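Local coordinates for NADB-Rossmann Superfamily protein (Streptococcus agalactiae, PDB 3LEC) that probably methylates the N1 position of adenine 22 in tRNA, through a Rossmann-like methyltransferase fold, and binds a zinc ion, at residues N127-L132 with E172-P177; I37-L40 with Y44-F47; S83-A88 with I112-H117; F200-I205 with E211-L216; Q59-N64 with I74-A79. One frame throughout, in Å; residues are numbered along the deposited sequence. Where two conformers were deposited one is given.

Contact 1 of 5, residues N127-L132 with E172-P177. With SO4 (sulfate ion), chain C.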
# COMPACT_ATOMS: atom_id res chain seq x y z
N ASN A 127 5.85 4.05 -4.46
CA ASN A 127 6.58 3.92 -5.72
C ASN A 127 6.86 2.45 -5.97
O ASN A 127 6.47 1.60 -5.15
CB ASN A 127 7.91 4.69 -5.63
CG ASN A 127 8.73 4.27 -4.43
OD1 ASN A 127 9.00 3.09 -4.23
ND2 ASN A 127 9.11 5.24 -3.61
N ARG A 128 7.52 2.13 -7.09
CA ARG A 128 7.88 0.74 -7.44
C ARG A 128 6.71 -0.21 -7.24
O ARG A 128 6.88 -1.33 -6.76
CB ARG A 128 9.09 0.25 -6.63
CG ARG A 128 10.33 1.13 -6.79
CD ARG A 128 11.61 0.46 -6.28
NE ARG A 128 12.79 0.97 -6.98
CZ ARG A 128 13.58 1.94 -6.53
NH1 ARG A 128 13.36 2.50 -5.35
NH2 ARG A 128 14.62 2.33 -7.26
N GLU A 129 5.53 0.25 -7.66
CA GLU A 129 4.30 -0.50 -7.52
C GLU A 129 4.41 -1.80 -8.30
O GLU A 129 3.86 -2.82 -7.90
CB GLU A 129 3.11 0.31 -8.04
CG GLU A 129 2.86 1.65 -7.29
CD GLU A 129 3.61 2.86 -7.88
OE1 GLU A 129 3.17 3.99 -7.60
OE2 GLU A 129 4.63 2.70 -8.58
N ASP A 130 5.11 -1.75 -9.43
CA ASP A 130 5.26 -2.93 -10.28
C ASP A 130 6.03 -4.06 -9.57
O ASP A 130 5.69 -5.23 -9.73
CB ASP A 130 5.93 -2.56 -11.61
CG ASP A 130 7.35 -1.99 -11.45
OD1 ASP A 130 8.16 -2.21 -12.38
OD2 ASP A 130 7.66 -1.32 -10.42
N ASP A 131 7.05 -3.69 -8.78
CA ASP A 131 7.79 -4.67 -8.00
C ASP A 131 6.92 -5.36 -6.94
O ASP A 131 7.08 -6.54 -6.66
CB ASP A 131 9.00 -4.03 -7.34
CG ASP A 131 10.09 -3.68 -8.34
OD1 ASP A 131 10.17 -4.33 -9.41
OD2 ASP A 131 10.90 -2.77 -8.04
N LEU A 132 6.01 -4.60 -6.35
CA LEU A 132 5.07 -5.15 -5.37
C LEU A 132 4.08 -6.09 -6.09
O LEU A 132 3.82 -7.18 -5.63
CB LEU A 132 4.35 -4.05 -4.61
CG LEU A 132 3.25 -4.45 -3.61
CD1 LEU A 132 3.78 -5.41 -2.53
CD2 LEU A 132 2.61 -3.23 -2.98
N GLU A 172 -0.02 -5.16 -17.01
CA GLU A 172 -0.82 -5.20 -15.78
C GLU A 172 0.08 -5.02 -14.57
O GLU A 172 -0.31 -4.36 -13.60
CB GLU A 172 -1.62 -6.50 -15.67
CG GLU A 172 -2.91 -6.54 -16.50
CD GLU A 172 -3.49 -7.96 -16.61
OE1 GLU A 172 -2.71 -8.94 -16.63
OE2 GLU A 172 -4.73 -8.09 -16.68
N LEU A 173 1.28 -5.58 -14.62
CA LEU A 173 2.21 -5.42 -13.51
C LEU A 173 2.55 -3.94 -13.35
O LEU A 173 2.57 -3.43 -12.24
CB LEU A 173 3.48 -6.27 -13.74
CG LEU A 173 3.38 -7.78 -13.54
CD1 LEU A 173 4.58 -8.53 -14.13
CD2 LEU A 173 3.19 -8.15 -12.06
N ARG A 174 2.80 -3.26 -14.47
CA ARG A 174 3.31 -1.89 -14.43
C ARG A 174 2.19 -0.87 -14.18
O ARG A 174 2.38 0.07 -13.42
CB ARG A 174 4.09 -1.54 -15.72
CG ARG A 174 4.44 -0.04 -15.85
CD ARG A 174 5.50 0.45 -14.82
NE ARG A 174 4.97 0.70 -13.47
CZ ARG A 174 5.71 1.14 -12.45
NH1 ARG A 174 5.14 1.37 -11.27
NH2 ARG A 174 7.02 1.37 -12.60
N PHE A 175 1.03 -1.09 -14.79
CA PHE A 175 -0.06 -0.11 -14.73
C PHE A 175 -1.18 -0.43 -13.75
O PHE A 175 -1.87 0.48 -13.27
CB PHE A 175 -0.63 0.12 -16.14
CG PHE A 175 0.39 0.68 -17.09
CD1 PHE A 175 0.63 2.03 -17.13
CD2 PHE A 175 1.14 -0.16 -17.89
CE1 PHE A 175 1.59 2.56 -17.96
CE2 PHE A 175 2.12 0.36 -18.75
CZ PHE A 175 2.34 1.72 -18.78
N GLY A 176 -1.35 -1.73 -13.47
CA GLY A 176 -2.38 -2.20 -12.53
C GLY A 176 -3.57 -2.74 -13.30
O GLY A 176 -4.11 -2.05 -14.16
N PRO A 177 -3.97 -3.99 -13.01
CA PRO A 177 -5.06 -4.61 -13.75
C PRO A 177 -6.36 -3.79 -13.62
O PRO A 177 -7.06 -3.59 -14.62
CB PRO A 177 -5.19 -6.00 -13.10
CG PRO A 177 -4.55 -5.81 -11.69
CD PRO A 177 -3.41 -4.89 -11.98
S SO4 C . 10.65 4.77 0.22
O1 SO4 C . 11.00 4.33 -1.12
O2 SO4 C . 11.73 5.63 0.73
O3 SO4 C . 9.41 5.55 0.17
O4 SO4 C . 10.49 3.58 1.08

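Contact 2 of 5, residues I37-L40 with Y44-F47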
# COMPACT_ATOMS: atom_id res chain seq x y z
N ILE A 37 -7.00 4.45 14.85
CA ILE A 37 -7.89 5.28 15.68
C ILE A 37 -9.19 5.61 14.94
O ILE A 37 -10.26 5.56 15.53
CB ILE A 37 -7.18 6.59 16.20
CG1 ILE A 37 -6.14 6.23 17.26
CG2 ILE A 37 -8.19 7.60 16.78
CD1 ILE A 37 -5.05 7.27 17.43
N PHE A 38 -9.08 5.97 13.67
CA PHE A 38 -10.27 6.27 12.90
C PHE A 38 -11.22 5.07 12.91
O PHE A 38 -12.41 5.21 13.22
CB PHE A 38 -9.93 6.61 11.45
CG PHE A 38 -11.16 6.79 10.61
CD1 PHE A 38 -12.01 7.89 10.82
CD2 PHE A 38 -11.54 5.82 9.68
CE1 PHE A 38 -13.19 8.04 10.09
CE2 PHE A 38 -12.71 5.97 8.91
CZ PHE A 38 -13.54 7.07 9.12
N LEU A 39 -10.66 3.90 12.62
CA LEU A 39 -11.47 2.70 12.41
C LEU A 39 -12.11 2.26 13.71
O LEU A 39 -13.27 1.83 13.70
CB LEU A 39 -10.62 1.58 11.82
CG LEU A 39 -10.20 1.85 10.37
CD1 LEU A 39 -9.30 0.72 9.90
CD2 LEU A 39 -11.45 2.03 9.45
N LEU A 40 -11.36 2.37 14.81
CA LEU A 40 -11.88 1.99 16.13
C LEU A 40 -12.85 3.01 16.73
O LEU A 40 -13.84 2.62 17.35
CB LEU A 40 -10.74 1.68 17.13
CG LEU A 40 -10.32 0.21 17.20
CD1 LEU A 40 -11.51 -0.70 17.61
CD2 LEU A 40 -9.70 -0.31 15.89
N TYR A 44 -15.89 0.74 13.23
CA TYR A 44 -15.80 0.02 11.95
C TYR A 44 -14.91 -1.22 11.97
O TYR A 44 -14.98 -2.07 11.07
CB TYR A 44 -15.31 0.94 10.84
CG TYR A 44 -16.23 2.09 10.48
CD1 TYR A 44 -17.60 2.04 10.75
CD2 TYR A 44 -15.73 3.21 9.82
CE1 TYR A 44 -18.43 3.09 10.40
CE2 TYR A 44 -16.55 4.26 9.48
CZ TYR A 44 -17.90 4.20 9.76
OH TYR A 44 -18.73 5.23 9.40
N CYS A 45 -14.03 -1.29 12.96
CA CYS A 45 -13.25 -2.49 13.19
C CYS A 45 -13.42 -2.92 14.63
O CYS A 45 -13.81 -2.13 15.47
CB CYS A 45 -11.77 -2.28 12.89
SG CYS A 45 -11.43 -2.07 11.13
N ASP A 46 -13.07 -4.17 14.91
CA ASP A 46 -13.23 -4.74 16.23
C ASP A 46 -12.00 -4.55 17.11
O ASP A 46 -12.14 -4.46 18.33
CB ASP A 46 -13.56 -6.22 16.12
CG ASP A 46 -15.02 -6.48 15.80
OD1 ASP A 46 -15.79 -5.50 15.65
OD2 ASP A 46 -15.40 -7.67 15.72
N PHE A 47 -10.82 -4.50 16.48
CA PHE A 47 -9.53 -4.53 17.19
C PHE A 47 -8.44 -4.15 16.21
O PHE A 47 -8.53 -4.44 15.01
CB PHE A 47 -9.26 -5.94 17.76
CG PHE A 47 -7.88 -6.12 18.35
CD1 PHE A 47 -7.54 -5.54 19.56
CD2 PHE A 47 -6.93 -6.91 17.70
CE1 PHE A 47 -6.27 -5.74 20.11
CE2 PHE A 47 -5.68 -7.10 18.22
CZ PHE A 47 -5.35 -6.51 19.44

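Contact 3 of 5, residues S83-A88 with I112-H117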
# COMPACT_ATOMS: atom_id res chain seq x y z
N SER A 83 6.12 -9.31 12.87
CA SER A 83 6.29 -9.84 14.23
C SER A 83 5.39 -9.09 15.23
O SER A 83 5.25 -9.49 16.39
CB SER A 83 7.75 -9.72 14.69
OG SER A 83 8.61 -10.60 13.97
N ALA A 84 4.81 -7.97 14.78
CA ALA A 84 3.93 -7.16 15.62
C ALA A 84 2.61 -7.89 15.92
O ALA A 84 1.80 -7.40 16.68
CB ALA A 84 3.64 -5.84 14.96
N PHE A 85 2.38 -9.04 15.31
CA PHE A 85 1.19 -9.83 15.71
C PHE A 85 1.45 -11.30 15.93
O PHE A 85 2.51 -11.81 15.55
CB PHE A 85 -0.02 -9.59 14.78
CG PHE A 85 -0.03 -10.45 13.53
CD1 PHE A 85 -0.96 -11.47 13.39
CD2 PHE A 85 0.88 -10.22 12.51
CE1 PHE A 85 -0.97 -12.26 12.23
CE2 PHE A 85 0.88 -10.99 11.36
CZ PHE A 85 -0.05 -12.02 11.22
N GLU A 86 0.49 -11.97 16.58
CA GLU A 86 0.60 -13.38 16.94
C GLU A 86 -0.70 -14.07 16.59
O GLU A 86 -1.72 -13.42 16.40
CB GLU A 86 0.80 -13.52 18.45
CG GLU A 86 2.22 -13.36 18.92
CD GLU A 86 2.41 -13.93 20.32
OE1 GLU A 86 1.62 -13.56 21.22
OE2 GLU A 86 3.35 -14.73 20.52
N GLU A 87 -0.68 -15.40 16.55
CA GLU A 87 -1.92 -16.17 16.38
C GLU A 87 -3.09 -15.74 17.30
O GLU A 87 -4.25 -15.59 16.85
CB GLU A 87 -1.62 -17.67 16.55
CG GLU A 87 -2.83 -18.63 16.39
CD GLU A 87 -2.50 -20.06 16.80
OE1 GLU A 87 -1.37 -20.30 17.28
OE2 GLU A 87 -3.36 -20.96 16.63
N ALA A 88 -2.78 -15.54 18.59
CA ALA A 88 -3.78 -15.20 19.61
C ALA A 88 -4.51 -13.91 19.33
O ALA A 88 -5.57 -13.66 19.90
CB ALA A 88 -3.15 -15.18 21.02
N ILE A 112 6.39 -14.20 5.26
CA ILE A 112 5.33 -14.78 4.43
C ILE A 112 4.48 -15.84 5.13
O ILE A 112 3.26 -15.90 4.93
CB ILE A 112 5.89 -15.30 3.07
CG1 ILE A 112 4.73 -15.70 2.15
CG2 ILE A 112 6.91 -16.46 3.26
CD1 ILE A 112 5.07 -15.75 0.68
N ASP A 113 5.11 -16.66 5.97
CA ASP A 113 4.36 -17.69 6.71
C ASP A 113 3.24 -17.09 7.58
O ASP A 113 2.18 -17.70 7.75
CB ASP A 113 5.31 -18.53 7.57
CG ASP A 113 6.21 -19.48 6.73
OD1 ASP A 113 5.97 -19.62 5.51
OD2 ASP A 113 7.15 -20.07 7.30
N LYS A 114 3.48 -15.91 8.13
CA LYS A 114 2.48 -15.24 8.99
C LYS A 114 1.21 -14.78 8.25
O LYS A 114 0.21 -14.45 8.88
CB LYS A 114 3.14 -14.08 9.76
CG LYS A 114 4.31 -14.55 10.60
CD LYS A 114 4.58 -13.63 11.77
CE LYS A 114 3.53 -13.81 12.87
NZ LYS A 114 4.08 -13.44 14.19
N LEU A 115 1.25 -14.78 6.93
CA LEU A 115 0.12 -14.29 6.16
C LEU A 115 -0.89 -15.41 5.94
O LEU A 115 -1.98 -15.17 5.43
CB LEU A 115 0.62 -13.75 4.81
CG LEU A 115 1.58 -12.55 4.91
CD1 LEU A 115 2.19 -12.24 3.56
CD2 LEU A 115 0.85 -11.33 5.45
N GLN A 116 -0.53 -16.62 6.34
CA GLN A 116 -1.34 -17.80 6.02
C GLN A 116 -2.79 -17.64 6.45
O GLN A 116 -3.70 -18.04 5.73
CB GLN A 116 -0.73 -19.08 6.61
N HIS A 117 -3.01 -17.03 7.61
CA HIS A 117 -4.38 -16.81 8.12
C HIS A 117 -4.93 -15.37 7.95
O HIS A 117 -6.02 -15.06 8.43
CB HIS A 117 -4.51 -17.34 9.57
CG HIS A 117 -4.33 -18.82 9.66
ND1 HIS A 117 -5.22 -19.72 9.11
CD2 HIS A 117 -3.33 -19.57 10.20
CE1 HIS A 117 -4.79 -20.95 9.31
NE2 HIS A 117 -3.64 -20.89 9.96

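Contact 4 of 5, residues F200-I205 with E211-L216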
# COMPACT_ATOMS: atom_id res chain seq x y z
N PHE A 200 12.19 13.67 -21.21
CA PHE A 200 13.34 14.47 -20.77
C PHE A 200 14.56 13.57 -20.50
O PHE A 200 15.69 13.92 -20.89
CB PHE A 200 13.01 15.24 -19.48
CG PHE A 200 12.36 16.57 -19.70
CD1 PHE A 200 13.09 17.66 -20.20
CD2 PHE A 200 11.04 16.77 -19.33
CE1 PHE A 200 12.49 18.93 -20.37
CE2 PHE A 200 10.43 18.04 -19.50
CZ PHE A 200 11.17 19.11 -20.02
N ALA A 201 14.34 12.44 -19.80
CA ALA A 201 15.40 11.49 -19.46
C ALA A 201 16.12 10.94 -20.70
O ALA A 201 17.35 10.87 -20.75
CB ALA A 201 14.81 10.32 -18.63
N LEU A 202 15.34 10.55 -21.70
CA LEU A 202 15.87 9.87 -22.88
C LEU A 202 16.67 10.84 -23.72
O LEU A 202 17.72 10.47 -24.25
CB LEU A 202 14.73 9.24 -23.70
CG LEU A 202 14.91 8.23 -24.87
CD1 LEU A 202 14.78 8.87 -26.24
CD2 LEU A 202 16.13 7.31 -24.82
N ASN A 203 16.20 12.08 -23.81
CA ASN A 203 16.90 13.13 -24.58
C ASN A 203 18.12 13.66 -23.82
O ASN A 203 18.94 14.40 -24.39
CB ASN A 203 15.96 14.29 -24.93
CG ASN A 203 14.70 13.85 -25.69
OD1 ASN A 203 14.63 12.76 -26.27
ND2 ASN A 203 13.69 14.73 -25.67
N SER A 204 18.23 13.33 -22.54
CA SER A 204 19.35 13.79 -21.74
C SER A 204 20.52 12.82 -21.80
O SER A 204 21.63 13.16 -21.40
CB SER A 204 18.92 14.02 -20.30
OG SER A 204 18.94 12.79 -19.58
N ILE A 205 20.28 11.62 -22.32
CA ILE A 205 21.30 10.56 -22.29
C ILE A 205 21.97 10.40 -23.66
O ILE A 205 21.30 10.47 -24.69
CB ILE A 205 20.70 9.25 -21.69
CG1 ILE A 205 20.64 9.38 -20.16
CG2 ILE A 205 21.50 8.02 -22.08
CD1 ILE A 205 19.47 8.67 -19.49
N GLU A 211 22.02 0.69 -23.69
CA GLU A 211 21.22 -0.07 -22.75
C GLU A 211 20.32 0.81 -21.91
O GLU A 211 19.15 0.48 -21.69
CB GLU A 211 22.10 -0.94 -21.85
CG GLU A 211 21.30 -1.71 -20.79
CD GLU A 211 20.50 -2.87 -21.36
OE1 GLU A 211 20.83 -3.37 -22.48
OE2 GLU A 211 19.55 -3.30 -20.70
N GLU A 212 20.87 1.92 -21.40
CA GLU A 212 20.06 2.83 -20.59
C GLU A 212 18.92 3.41 -21.43
O GLU A 212 17.77 3.53 -20.96
CB GLU A 212 20.92 3.94 -19.98
N ARG A 213 19.23 3.74 -22.68
CA ARG A 213 18.26 4.28 -23.61
C ARG A 213 17.19 3.24 -23.94
O ARG A 213 16.00 3.57 -24.01
CB ARG A 213 18.95 4.74 -24.89
CG ARG A 213 19.84 5.96 -24.74
CD ARG A 213 20.52 6.33 -26.06
NE ARG A 213 19.62 7.06 -26.95
CZ ARG A 213 19.29 8.34 -26.79
NH1 ARG A 213 18.46 8.93 -27.63
NH2 ARG A 213 19.78 9.03 -25.77
N ALA A 214 17.60 1.99 -24.16
CA ALA A 214 16.63 0.93 -24.47
C ALA A 214 15.59 0.77 -23.35
O ALA A 214 14.39 0.64 -23.63
CB ALA A 214 17.31 -0.39 -24.75
N ILE A 215 16.07 0.80 -22.11
CA ILE A 215 15.20 0.67 -20.92
C ILE A 215 14.17 1.77 -20.98
O ILE A 215 12.99 1.52 -20.75
CB ILE A 215 16.02 0.73 -19.58
CG1 ILE A 215 16.62 -0.63 -19.17
CG2 ILE A 215 15.14 1.11 -18.41
CD1 ILE A 215 17.02 -1.57 -20.26
N LEU A 216 14.61 2.98 -21.32
CA LEU A 216 13.71 4.13 -21.40
C LEU A 216 12.75 4.00 -22.57
O LEU A 216 11.57 4.26 -22.42
CB LEU A 216 14.50 5.43 -21.51
CG LEU A 216 15.29 5.78 -20.25
CD1 LEU A 216 16.19 6.97 -20.50
CD2 LEU A 216 14.35 6.05 -19.05

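Contact 5 of 5, residues Q59-N64 with I74-A79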
# COMPACT_ATOMS: atom_id res chain seq x y z
N GLN A 59 6.28 5.57 20.65
CA GLN A 59 5.78 6.45 21.71
C GLN A 59 4.63 7.35 21.22
O GLN A 59 3.65 7.57 21.95
CB GLN A 59 6.93 7.27 22.31
CG GLN A 59 8.02 6.41 22.99
CD GLN A 59 7.53 5.69 24.23
OE1 GLN A 59 6.47 6.01 24.77
NE2 GLN A 59 8.30 4.72 24.70
N SER A 60 4.77 7.87 20.00
CA SER A 60 3.75 8.69 19.35
C SER A 60 2.41 7.97 19.26
O SER A 60 1.38 8.49 19.66
CB SER A 60 4.20 9.07 17.93
OG SER A 60 5.48 9.65 17.92
N ALA A 61 2.44 6.77 18.68
CA ALA A 61 1.23 5.98 18.53
C ALA A 61 0.62 5.66 19.90
O ALA A 61 -0.59 5.79 20.09
CB ALA A 61 1.55 4.70 17.76
N LEU A 62 1.46 5.27 20.85
CA LEU A 62 0.99 4.99 22.21
C LEU A 62 0.25 6.17 22.78
O LEU A 62 -0.85 6.00 23.29
CB LEU A 62 2.15 4.63 23.15
CG LEU A 62 2.40 3.20 23.60
CD1 LEU A 62 3.43 3.22 24.72
CD2 LEU A 62 1.08 2.49 24.05
N LYS A 63 0.86 7.36 22.71
CA LYS A 63 0.25 8.58 23.26
C LYS A 63 -1.07 8.88 22.58
O LYS A 63 -2.06 9.20 23.25
CB LYS A 63 1.18 9.79 23.13
N ASN A 64 -1.09 8.75 21.25
CA ASN A 64 -2.29 9.08 20.48
C ASN A 64 -3.43 8.14 20.82
O ASN A 64 -4.55 8.59 21.01
CB ASN A 64 -2.00 9.07 18.96
CG ASN A 64 -1.18 10.28 18.52
OD1 ASN A 64 -0.95 11.23 19.29
ND2 ASN A 64 -0.77 10.27 17.25
N ILE A 74 -6.92 -0.90 20.94
CA ILE A 74 -5.78 -0.78 20.04
C ILE A 74 -4.47 -1.06 20.76
O ILE A 74 -4.08 -0.33 21.67
CB ILE A 74 -5.70 0.58 19.33
CG1 ILE A 74 -6.99 0.85 18.55
CG2 ILE A 74 -4.49 0.59 18.40
CD1 ILE A 74 -7.04 2.23 17.88
N ASP A 75 -3.79 -2.12 20.34
CA ASP A 75 -2.47 -2.45 20.88
C ASP A 75 -1.40 -1.75 20.08
O ASP A 75 -1.47 -1.66 18.86
CB ASP A 75 -2.23 -3.97 20.87
CG ASP A 75 -2.92 -4.69 22.01
OD1 ASP A 75 -3.43 -4.02 22.93
OD2 ASP A 75 -2.94 -5.94 22.00
N VAL A 76 -0.40 -1.22 20.78
CA VAL A 76 0.69 -0.57 20.09
C VAL A 76 1.90 -1.39 20.44
O VAL A 76 2.13 -1.68 21.62
CB VAL A 76 0.85 0.91 20.52
CG1 VAL A 76 2.03 1.55 19.80
CG2 VAL A 76 -0.44 1.72 20.30
N ARG A 77 2.62 -1.86 19.43
CA ARG A 77 3.72 -2.78 19.65
C ARG A 77 5.00 -2.36 18.95
O ARG A 77 4.96 -1.80 17.84
CB ARG A 77 3.32 -4.20 19.27
CG ARG A 77 2.12 -4.68 20.08
CD ARG A 77 1.85 -6.16 19.91
NE ARG A 77 0.56 -6.50 20.48
CZ ARG A 77 -0.14 -7.59 20.17
NH1 ARG A 77 0.34 -8.48 19.32
NH2 ARG A 77 -1.32 -7.80 20.73
N LEU A 78 6.13 -2.60 19.62
CA LEU A 78 7.43 -2.30 19.04
C LEU A 78 8.00 -3.61 18.57
O LEU A 78 8.51 -4.40 19.37
CB LEU A 78 8.37 -1.69 20.09
CG LEU A 78 9.62 -0.89 19.70
CD1 LEU A 78 10.44 -0.63 20.96
CD2 LEU A 78 10.48 -1.57 18.66
N ALA A 79 7.93 -3.84 17.26
CA ALA A 79 8.32 -5.11 16.68
C ALA A 79 8.63 -4.97 15.20
O ALA A 79 8.04 -4.15 14.50
CB ALA A 79 7.21 -6.16 16.90

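Contact 1 of 5, residues N127-L132 with E172-P177
The carboxylate of Asp-130 lies almost flat against the guanidinium of Arg-174 instead of meeting it edge-on. The two planes are only 13° apart, with CG of Asp-130 above one face of the guanidinium and toward its rim. OD2 of Asp-130 stands 3.5 Å from NH2 of Arg-174 but well out of the guanidinium plane, so this salt bridge rests on charge and no N-H points at the oxygen. Glu-129 makes the other approach: its OE2 sits in the guanidinium plane, 3.0 Å from NH1 of Arg-174, while its carboxylate is turned steeply against that plane. One cation is thus gripped by an acid at its edge and another on its face, which would hold back rotation of the group. Arg-174 leaves its helix pointing away from Asp-130; the bends at chi2 (69°) and chi3 (-79°) carry the guanidinium back across the gap.

The backbones also come close, with CA of Asp-130 donating a C-H contact to O of Leu-173 at 3.4 Å. That carbonyl also accepts a hydrogen bond from Arg-133, and the second oxygen of Glu-129 pairs with Lys-190 of helix 185-204. At the start of 127-132, ND2 of Asn-127 reaches O1 of a sulfate at 3.3 Å in a nearly straight hydrogen bond, and Gly-100 N bonds to the same ion, which probably comes from the crystallisation liquor. The salt-bridge network joins the start of helix 129-138, where the chain leaves parallel strand 120-125 of the Rossmann-like sheet, to helix 170-175 near the C-terminal helices.

Contact 2 of 5, residues I37-L40 with Y44-F47
Tyr-44 and Cys-45 both turn their backbone N-H groups to one carbonyl near the end of helix 34-41, that of Leu-39. The bond from Tyr-44 N to Leu-39 O is 2.9 Å long but strongly bent and therefore weak; that from Cys-45 N to the same oxygen, at 3.3 Å, is weak as well. Two modest bonds thus share one acceptor and fasten the returning chain to the helix. The Tyr-44 ring lies obliquely to that of Phe-38, CE2 of Tyr-44 touching CZ of Phe-38 at 4.1 Å, and Lys-21 adds a cation-pi contact to the tyrosine.

Cys-45 is the residue that points into the helix. Its SG is anti to its own carbonyl carbon (chi1 -70°), which lays the sulfur alongside Leu-39, 3.7 Å from CD1. CB of Cys-45 also touches the other leucine, CD2 of Leu-40 at 4.1 Å. The second methyl of Leu-40, CD1, packs on backbone, 3.5 Å from O of Cys-45. The same methyl lies 3.9 Å from O of Asp-46, where the chain turns a corner and the side chain sets off away from the helix. The Phe-47 side chain also starts away from the helix and packs on Arg-24 and Asp-75, so the helix meets its backbone: CD2 of Leu-40 is 4.1 Å from C of Phe-47.

Leu-39 also touches Leu-25 of strand 23-28, and Phe-47 is backbone-bonded to that residue. The arrangement is the tight return from helix to second strand in a beta-alpha-beta crossover of the Rossmann-like fold, formed by strand 23-28, helix 34-41 and strand 45-52.

Contact 3 of 5, residues S83-A88 with I112-H117
Lys-114 reaches over Phe-85 to join two loops of the Rossmann-like domain, each leading into a parallel strand of its sheet: loop 83-88 precedes strand 93-99, and strand 120-125 follows loop 112-117.

The polar link is a single hydrogen bond, from NZ of Lys-114 to O of Phe-85, and at 2.6 Å it is short. The ammonium approaches fairly directly, with a C=O...N angle of 157°. A bend at chi3 (74°) in the otherwise extended lysine chain helps to bring NZ down to this carbonyl. The carboxylate of Glu-86, although of opposite charge, stays apart from the ammonium, OE2 to NZ being 6.5 Å.

Apolar contact comes from the lysine stem. Phe-85 and Lys-114 run past each other in opposite directions, so that CE of Lys-114 rides above one ring face, offset toward the rim, while CB of Lys-114 lies 4.1 Å from CZ of Phe-85. Attraction between the charge and the ring is weak at most, NZ of Lys-114 standing 5.0 Å from the centroid of the Phe-85 ring. The ring itself is buried among Leu-26, Ile-91 and Ile-94.

Backbone bonds shape the lysine's own loop. Its 3-10 turn is closed by Leu-115 N to Ile-112 O at 3.0 Å, and Leu-115 O in turn accepts a bond from His-163. Where the turn meets the ring, O of Lys-114 comes to 3.4 Å from CZ of Phe-85.

Contact 4 of 5, residues F200-I205 with E211-L216
Leu-202 and Arg-213 cross at about a right angle, CD2 of Leu-202 resting 3.8 Å from CB of Arg-213. As modelled, the same methyl also covers a face of the guanidinium, over its centre. The arginine chain is straight at chi2 and folds at chi3 (79°), which turns the guanidinium back over that methyl and toward the C-terminal end of helix 185-204. Its exact placement there is doubtful, because NH2 of Arg-213 is modelled too close to O of Ile-205.

Ile-205 runs past Arg-213 in the opposite direction, its CG2 resting against CG of the arginine at 3.8 Å. The aliphatic stem of Arg-213 is thereby covered by both Leu-202 and Ile-205. Leu-216, one turn farther on, crosses Ile-205 nearly perpendicularly, CD1 to CD1 at 3.8 Å. The same Leu-216 CD1 lies 4.1 Å from CB of Ala-201, while CB of Leu-216 meets CD2 of Leu-202 at 4.1 Å.

The two short helical segments are close to antiparallel (159°), with axes 9.7 Å apart. The centre of the contact lies about 29 Å from the centre of the chain, at the tip of the hairpin of helices 185-204 and 210-227, where Leu-202 also packs on Glu-217 and Ile-220.

Contact 5 of 5, residues Q59-N64 with I74-A79
Helix 55-67 passes over strand 74-78, and across the two segments Leu-62 and Val-76 have the nearest CA atoms, 6.0 Å apart. The two elements belong to a beta-alpha-beta unit of the Rossmann-like fold, in which strand 45-52 leads through helix 55-67 into strand 74-78, an outermost strand of the sheet within this chain. The strand meets the helix through the side chain of Val-76: the backbone of the strand pairs with its neighbour 45-52, Asp-75 with Ala-48 and Ala-50, while the helix keeps its own bonds, such as Lys-63 N to Gln-59 O at 2.9 Å.

Val-76 carries the contact from the strand, its branched side chain directed at the helix. With CG1 anti to the backbone N (chi1 178°), that methyl goes to Ala-61, 3.8 Å from its CB. The other methyl, CG2, settles on the helix backbone 4.0 Å from CA of Leu-62. The isobutyl group of Leu-62 crosses the valine obliquely, bringing CD2 to 3.9 Å from CB of Val-76. Tyr-58 and Val-65 of the same helix also touch Val-76, and Ile-74 reaches both Val-65 and the neighbouring helix 34-41.

On the other face of the strand, Asp-75 and Arg-77 point away from helix 55-67 and form a salt bridge with each other. Arg-77 also bridges to Asp-89 and bonds weakly to O of Ala-84. Within the pair, NH2 of Arg-77 donates to OD2 of Asp-75 at 2.8 Å, meeting that oxygen on its anti side.

How the contacts relate
Contacts 2 and 5 belong to successive beta-alpha-beta units and touch directly: CG of Leu-40 lies 3.6 Å from CG1 of Ile-74, and CZ of Phe-47 lies 3.6 Å from OD2 of Asp-75. Contact 3 touches contact 5 through Ala-84, whose CA is 3.7 Å from CB of Ala-79. Contacts 1 and 4 lie across the centre of the chain from contacts 2 and 5. The centres of contacts 1 and 4 are about 21 Å apart, and helix 185-204 runs between them, its Lys-190 pairing with Glu-129. Contacts 2 and 4 are the most widely separated, with centres about 47 Å apart. None of the five includes the zinc ligands, Asp-140 and His-165.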